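Local coordinates for putative fimbriae assembly chaperone (Salmonella typhimurium, PDB 2CO7), which probably acts as a periplasmic chaperone of the PapD-like family, assisting the folding and assembly of Saf fimbrial subunits, at residues G144-V149 with I201-I206. Residues are numbered along the deposited sequence; the frame is centred on the assembly and turned at random.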
ATOM      1  N   GLY B 144      24.017  -9.090   5.702  1.00 26.20           N
ATOM      2  CA  GLY B 144      24.991  -8.885   6.777  1.00 26.74           C
ATOM      3  C   GLY B 144      26.013  -7.802   6.446  1.00 26.84           C
ATOM      4  O   GLY B 144      26.883  -7.489   7.272  1.00 27.69           O
ATOM      5  N   ASN B 145      25.929  -7.227   5.242  1.00 26.04           N
ATOM      6  CA  ASN B 145      26.838  -6.135   4.885  1.00 25.65           C
ATOM      7  C   ASN B 145      26.295  -4.751   5.112  1.00 24.27           C
ATOM      8  O   ASN B 145      26.985  -3.774   4.837  1.00 23.27           O
ATOM      9  CB  ASN B 145      27.349  -6.297   3.476  1.00 26.81           C
ATOM     10  CG  ASN B 145      28.272  -7.472   3.358  1.00 27.22           C
ATOM     11  OD1 ASN B 145      28.775  -7.993   4.368  1.00 28.46           O
ATOM     12  ND2 ASN B 145      28.505  -7.906   2.144  1.00 31.21           N
ATOM     13  N   LEU B 146      25.080  -4.684   5.657  1.00 22.79           N
ATOM     14  CA  LEU B 146      24.482  -3.415   6.057  1.00 21.55           C
ATOM     15  C   LEU B 146      25.334  -2.823   7.157  1.00 21.03           C
ATOM     16  O   LEU B 146      25.816  -3.560   8.000  1.00 20.94           O
ATOM     17  CB  LEU B 146      23.046  -3.613   6.549  1.00 22.01           C
ATOM     18  CG  LEU B 146      22.082  -4.146   5.483  1.00 22.72           C
ATOM     19  CD1 LEU B 146      20.637  -3.971   5.912  1.00 27.67           C
ATOM     20  CD2 LEU B 146      22.315  -3.450   4.154  1.00 24.67           C
ATOM     21  N   ARG B 147      25.557  -1.513   7.111  1.00 19.99           N
ATOM     22  CA  ARG B 147      26.353  -0.816   8.138  1.00 20.68           C
ATOM     23  C   ARG B 147      25.412   0.109   8.905  1.00 19.69           C
ATOM     24  O   ARG B 147      24.614   0.810   8.297  1.00 20.60           O
ATOM     25  CB  ARG B 147      27.489  -0.019   7.484  1.00 20.29           C
ATOM     26  CG  ARG B 147      28.430   0.606   8.506  1.00 24.00           C
ATOM     27  CD  ARG B 147      29.763   1.033   7.927  1.00 32.38           C
ATOM     28  NE  ARG B 147      29.730   2.462   7.659  1.00 40.55           N
ATOM     29  CZ  ARG B 147      30.372   3.402   8.343  1.00 39.93           C
ATOM     30  NH1 ARG B 147      31.182   3.110   9.361  1.00 43.74           N
ATOM     31  NH2 ARG B 147      30.220   4.663   7.969  1.00 42.41           N
ATOM     32  N   TRP B 148      25.507   0.112  10.230  1.00 19.71           N
ATOM     33  CA  TRP B 148      24.622   0.896  11.074  1.00 19.32           C
ATOM     34  C   TRP B 148      25.434   1.900  11.854  1.00 19.73           C
ATOM     35  O   TRP B 148      26.564   1.623  12.310  1.00 18.65           O
ATOM     36  CB  TRP B 148      23.791  -0.014  12.009  1.00 19.08           C
ATOM     37  CG  TRP B 148      22.938  -1.064  11.275  1.00 20.40           C
ATOM     38  CD1 TRP B 148      23.373  -2.245  10.725  1.00 18.71           C
ATOM     39  CD2 TRP B 148      21.518  -1.016  11.040  1.00 19.15           C
ATOM     40  NE1 TRP B 148      22.316  -2.923  10.160  1.00 21.98           N
ATOM     41  CE2 TRP B 148      21.167  -2.194  10.339  1.00 20.34           C
ATOM     42  CE3 TRP B 148      20.507  -0.091  11.364  1.00 19.81           C
ATOM     43  CZ2 TRP B 148      19.845  -2.484   9.964  1.00 19.79           C
ATOM     44  CZ3 TRP B 148      19.196  -0.377  10.989  1.00 19.67           C
ATOM     45  CH2 TRP B 148      18.882  -1.555  10.277  1.00 19.67           C
ATOM     46  N   VAL B 149      24.880   3.095  11.993  1.00 19.99           N
ATOM     47  CA  VAL B 149      25.532   4.152  12.737  1.00 20.68           C
ATOM     48  C   VAL B 149      24.445   4.726  13.631  1.00 21.17           C
ATOM     49  O   VAL B 149      23.330   4.968  13.169  1.00 20.53           O
ATOM     50  CB  VAL B 149      26.116   5.231  11.787  1.00 20.43           C
ATOM     51  CG1 VAL B 149      26.888   6.286  12.565  1.00 21.55           C
ATOM     52  CG2 VAL B 149      27.012   4.595  10.742  1.00 22.25           C
ATOM     53  N   ILE B 201      21.931  -4.025  17.024  1.00 22.87           N
ATOM     54  CA  ILE B 201      20.820  -4.020  16.109  1.00 21.91           C
ATOM     55  C   ILE B 201      20.592  -5.438  15.655  1.00 21.33           C
ATOM     56  O   ILE B 201      21.547  -6.188  15.432  1.00 21.13           O
ATOM     57  CB  ILE B 201      21.108  -3.108  14.909  1.00 22.32           C
ATOM     58  CG1 ILE B 201      21.460  -1.713  15.420  1.00 23.52           C
ATOM     59  CG2 ILE B 201      19.901  -3.040  13.956  1.00 21.89           C
ATOM     60  CD1 ILE B 201      22.628  -1.104  14.700  1.00 26.18           C
ATOM     61  N   GLU B 202      19.321  -5.806  15.534  1.00 20.79           N
ATOM     62  CA  GLU B 202      18.933  -7.079  14.944  1.00 20.37           C
ATOM     63  C   GLU B 202      17.891  -6.798  13.875  1.00 20.00           C
ATOM     64  O   GLU B 202      17.031  -5.940  14.060  1.00 19.58           O
ATOM     65  CB  GLU B 202      18.378  -8.046  16.000  1.00 19.52           C
ATOM     66  CG  GLU B 202      17.862  -9.371  15.402  1.00 20.67           C
ATOM     67  CD  GLU B 202      17.290 -10.350  16.429  1.00 22.96           C
ATOM     68  OE1 GLU B 202      17.721 -10.308  17.600  1.00 24.44           O
ATOM     69  OE2 GLU B 202      16.402 -11.167  16.064  1.00 26.87           O
ATOM     70  N   TRP B 203      17.974  -7.511  12.756  1.00 19.14           N
ATOM     71  CA  TRP B 203      17.019  -7.333  11.681  1.00 20.14           C
ATOM     72  C   TRP B 203      16.861  -8.589  10.870  1.00 20.08           C
ATOM     73  O   TRP B 203      17.673  -9.515  10.975  1.00 19.13           O
ATOM     74  CB  TRP B 203      17.427  -6.167  10.752  1.00 20.66           C
ATOM     75  CG  TRP B 203      18.702  -6.393   9.955  1.00 21.55           C
ATOM     76  CD1 TRP B 203      18.794  -6.745   8.638  1.00 24.79           C
ATOM     77  CD2 TRP B 203      20.051  -6.253  10.431  1.00 24.04           C
ATOM     78  NE1 TRP B 203      20.126  -6.846   8.269  1.00 23.91           N
ATOM     79  CE2 TRP B 203      20.915  -6.533   9.342  1.00 23.82           C
ATOM     80  CE3 TRP B 203      20.613  -5.900  11.665  1.00 22.40           C
ATOM     81  CZ2 TRP B 203      22.320  -6.494   9.465  1.00 23.12           C
ATOM     82  CZ3 TRP B 203      21.992  -5.865  11.790  1.00 22.60           C
ATOM     83  CH2 TRP B 203      22.833  -6.163  10.682  1.00 24.31           C
ATOM     84  N   ARG B 204      15.794  -8.602  10.079  1.00 19.82           N
ATOM     85  CA  ARG B 204      15.562  -9.626   9.076  1.00 20.63           C
ATOM     86  C   ARG B 204      15.241  -8.901   7.768  1.00 20.76           C
ATOM     87  O   ARG B 204      14.996  -7.692   7.764  1.00 21.72           O
ATOM     88  CB  ARG B 204      14.410 -10.538   9.481  1.00 20.34           C
ATOM     89  CG  ARG B 204      14.669 -11.394  10.725  1.00 21.85           C
ATOM     90  CD  ARG B 204      13.363 -11.943  11.226  1.00 24.64           C
ATOM     91  NE  ARG B 204      13.452 -12.586  12.532  1.00 24.75           N
ATOM     92  CZ  ARG B 204      13.542 -13.901  12.721  1.00 25.73           C
ATOM     93  NH1 ARG B 204      13.599 -14.727  11.682  1.00 25.89           N
ATOM     94  NH2 ARG B 204      13.606 -14.389  13.962  1.00 27.10           N
ATOM     95  N   VAL B 205      15.312  -9.621   6.666  1.00 20.79           N
ATOM     96  CA  VAL B 205      14.839  -9.069   5.414  1.00 20.33           C
ATOM     97  C   VAL B 205      13.671  -9.907   4.922  1.00 19.49           C
ATOM     98  O   VAL B 205      13.594 -11.086   5.174  1.00 19.47           O
ATOM     99  CB  VAL B 205      15.935  -8.921   4.311  1.00 21.63           C
ATOM    100  CG1 VAL B 205      17.074  -7.937   4.792  1.00 23.88           C
ATOM    101  CG2 VAL B 205      16.503 -10.271   3.907  1.00 22.65           C
ATOM    102  N   ILE B 206      12.754  -9.264   4.220  1.00 19.22           N
ATOM    103  CA  ILE B 206      11.700 -10.008   3.563  1.00 18.19           C
ATOM    104  C   ILE B 206      12.352 -10.578   2.286  1.00 18.15           C
ATOM    105  O   ILE B 206      12.955  -9.827   1.495  1.00 18.03           O
ATOM    106  CB  ILE B 206      10.502  -9.122   3.221  1.00 19.00           C
ATOM    107  CG1 ILE B 206       9.948  -8.424   4.485  1.00 20.21           C
ATOM    108  CG2 ILE B 206       9.377  -9.981   2.562  1.00 16.52           C
ATOM    109  CD1 ILE B 206       8.826  -7.434   4.140  1.00 18.15           C
TER
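W148 and W203 reach each other through different first torsions: in W148 CG is anti to the carbonyl carbon and beside the backbone N (chi1 -58°), whereas in W203 it is tucked between the backbone N and the carbonyl carbon (chi1 66°). The two indoles run antiparallel past one another. W148 NE1 lies over one face of W203, off-centre, and comes to 3.3 Å from W203 CH2. The W148 five-membered ring and the W203 six-membered ring have centroids 4.4 Å apart, and the planes are inclined at 47°, an oblique aromatic pair. I201 adds a CH-pi contact: its CG2 sits 3.7 Å from the centroid of the W148 six-membered ring and almost on the ring normal, squarely over the face. Strands 147-151 and 201-205 belong to separate antiparallel sheets, so these side chains meet between the sheets of the C-terminal, immunoglobulin-like domain of a PapD-type chaperone. L155 and V157 of strand 154-159 also touch W148, and the ring of Y218 meets its indole. On the W203 side, F216 of the adjoining strand brings its ring against the indole. L146 meets W203 at an oblique angle, with L146 CD1 3.8 Å from W203 NE1; the apolar contact is that of L146 CB, 4.2 Å from W203 CZ2. At the exposed margin, G144 CA approaches W203 CZ2 obliquely at 4.5 Å.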